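PDB 4X0N: helianthamide from Stichodactyla helianthus, which probably inhibits pancreatic alpha-amylase as a small disulfide-rich sea-anemone peptide of the beta-defensin fold. Local coordinates for residues 6-11 and 38-43. Numbering follows the deposited sequence.
Sequences CYIYHG and CCYKTP
Cys-6 and Cys-38 are joined covalently here: their SG atoms lie 2.0 Å apart, and with chi3 at 91° the two CB-SG bonds stand nearly perpendicular about the S-S bond. Two residues further along each strand, Ile-8 faces Tyr-40. The isoleucine reaches out with an extended CG1-CD1 arm and lays CD1 over one face of the tyrosine ring, 3.6 Å from the centroid and 17° off the normal, a CH-pi contact. The methyl is displaced a little toward the CD2-CE2 side, with CD2 of Tyr-40 nearest CD1 at 3.5 Å. That same CD1 comes within 4.0 Å of Cys-38 SG, so ring and disulfide share one apolar cluster. A chi1 of 62° places the tyrosine ring between its backbone N and carbonyl carbon, where Cys-38 O and Thr-42 CG2 meet its edge in plane. Were Tyr-40 cut back to alanine, the Ile-8 methyl would probably lose its aromatic platform and a gap would open where the ring now packs against Ile-8 and Met-27. Past the strands, Gly-11 O lies 3.4 Å from Pro-43 CD, a peripheral touch between loops.

No hydrogen bond links 6-11 to 38-43, because strand 12-17 runs between them and pairs antiparallel with both: the backbone of Cys-6 hydrogen-bonds to that of Gly-14, and that of Cys-39 to Ile-15, while Ile-8 and Tyr-9 together face Val-12 in a classic beta bulge. Beyond it, Tyr-9 and His-10 hydrogen-bond to acidic side chains of the other protein's chain. Val-12, Lys-25 and Met-27 also pack on Tyr-40, while Cys-39 is tied to Cys-20. With Cys-16 to Cys-33, the cysteines pair 1-5, 2-4 and 3-6, the pattern of the beta-defensin fold.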
# COMPACT_ATOMS: atom_id res chain seq x y z
N CYS B 6 12.72 1.82 13.89
CA CYS B 6 12.06 0.53 13.99
C CYS B 6 10.55 0.73 14.07
O CYS B 6 10.01 1.15 15.09
CB CYS B 6 12.59 -0.26 15.19
SG CYS B 6 12.90 0.73 16.67
N TYR B 7 9.89 0.42 12.97
CA TYR B 7 8.46 0.61 12.82
C TYR B 7 7.70 -0.48 13.56
O TYR B 7 8.03 -1.66 13.45
CB TYR B 7 8.06 0.59 11.35
CG TYR B 7 6.57 0.66 11.12
CD1 TYR B 7 5.90 1.88 11.13
CD2 TYR B 7 5.82 -0.49 10.90
CE1 TYR B 7 4.54 1.95 10.93
CE2 TYR B 7 4.46 -0.43 10.70
CZ TYR B 7 3.82 0.79 10.71
OH TYR B 7 2.46 0.84 10.51
N ILE B 8 6.69 -0.07 14.32
CA ILE B 8 5.89 -1.00 15.11
C ILE B 8 4.46 -1.06 14.60
O ILE B 8 3.95 -2.13 14.26
CB ILE B 8 5.93 -0.66 16.61
CG1 ILE B 8 7.37 -0.73 17.13
CG2 ILE B 8 5.02 -1.59 17.39
CD1 ILE B 8 7.50 -0.37 18.58
N TYR B 9 3.82 0.10 14.53
CA TYR B 9 2.45 0.19 14.04
C TYR B 9 2.16 1.63 13.64
O TYR B 9 3.00 2.51 13.85
CB TYR B 9 1.46 -0.31 15.11
CG TYR B 9 0.05 -0.45 14.59
CD1 TYR B 9 -0.25 -1.37 13.59
CD2 TYR B 9 -0.98 0.33 15.09
CE1 TYR B 9 -1.53 -1.51 13.10
CE2 TYR B 9 -2.27 0.20 14.60
CZ TYR B 9 -2.54 -0.72 13.61
OH TYR B 9 -3.81 -0.86 13.12
N HIS B 10 0.98 1.87 13.07
CA HIS B 10 0.59 3.19 12.59
C HIS B 10 0.75 4.30 13.62
O HIS B 10 0.02 4.35 14.61
CB HIS B 10 -0.84 3.15 12.04
CG HIS B 10 -1.08 2.04 11.06
ND1 HIS B 10 -0.32 1.87 9.93
CD2 HIS B 10 -2.01 1.06 11.05
CE1 HIS B 10 -0.76 0.82 9.26
NE2 HIS B 10 -1.79 0.31 9.92
N GLY B 11 1.71 5.19 13.39
CA GLY B 11 1.97 6.30 14.28
C GLY B 11 2.94 5.96 15.40
O GLY B 11 3.16 6.77 16.31
N CYS B 38 14.15 -1.79 20.38
CA CYS B 38 13.48 -0.66 19.74
C CYS B 38 12.88 0.22 20.82
O CYS B 38 12.03 -0.21 21.59
CB CYS B 38 12.40 -1.15 18.78
SG CYS B 38 11.46 0.18 17.99
N CYS B 39 13.31 1.48 20.86
CA CYS B 39 12.92 2.39 21.93
C CYS B 39 11.97 3.44 21.39
O CYS B 39 12.36 4.31 20.61
CB CYS B 39 14.16 3.05 22.54
SG CYS B 39 15.36 1.90 23.26
N TYR B 40 10.71 3.37 21.82
CA TYR B 40 9.67 4.20 21.24
C TYR B 40 8.83 4.88 22.31
O TYR B 40 8.93 4.57 23.49
CB TYR B 40 8.77 3.34 20.36
CG TYR B 40 8.03 2.24 21.10
CD1 TYR B 40 6.68 2.37 21.42
CD2 TYR B 40 8.68 1.08 21.48
CE1 TYR B 40 6.00 1.38 22.09
CE2 TYR B 40 8.01 0.07 22.16
CZ TYR B 40 6.67 0.23 22.46
OH TYR B 40 6.00 -0.77 23.14
N LYS B 41 8.00 5.82 21.86
CA LYS B 41 6.93 6.36 22.67
C LYS B 41 5.65 6.26 21.85
O LYS B 41 5.68 6.49 20.64
CB LYS B 41 7.19 7.82 23.02
CG LYS B 41 8.58 8.10 23.57
CD LYS B 41 8.77 9.58 23.85
CE LYS B 41 10.21 9.90 24.25
NZ LYS B 41 11.17 9.64 23.13
N THR B 42 4.54 5.92 22.49
CA THR B 42 3.27 5.95 21.79
C THR B 42 2.66 7.33 21.95
O THR B 42 2.77 7.94 23.02
CB THR B 42 2.29 4.89 22.34
OG1 THR B 42 1.96 5.19 23.70
CG2 THR B 42 2.90 3.50 22.26
N PRO B 43 2.03 7.84 20.89
CA PRO B 43 1.44 9.19 20.93
C PRO B 43 0.08 9.20 21.63
O PRO B 43 -0.71 10.12 21.42
CB PRO B 43 1.31 9.57 19.46
CG PRO B 43 1.21 8.27 18.74
CD PRO B 43 2.02 7.28 19.52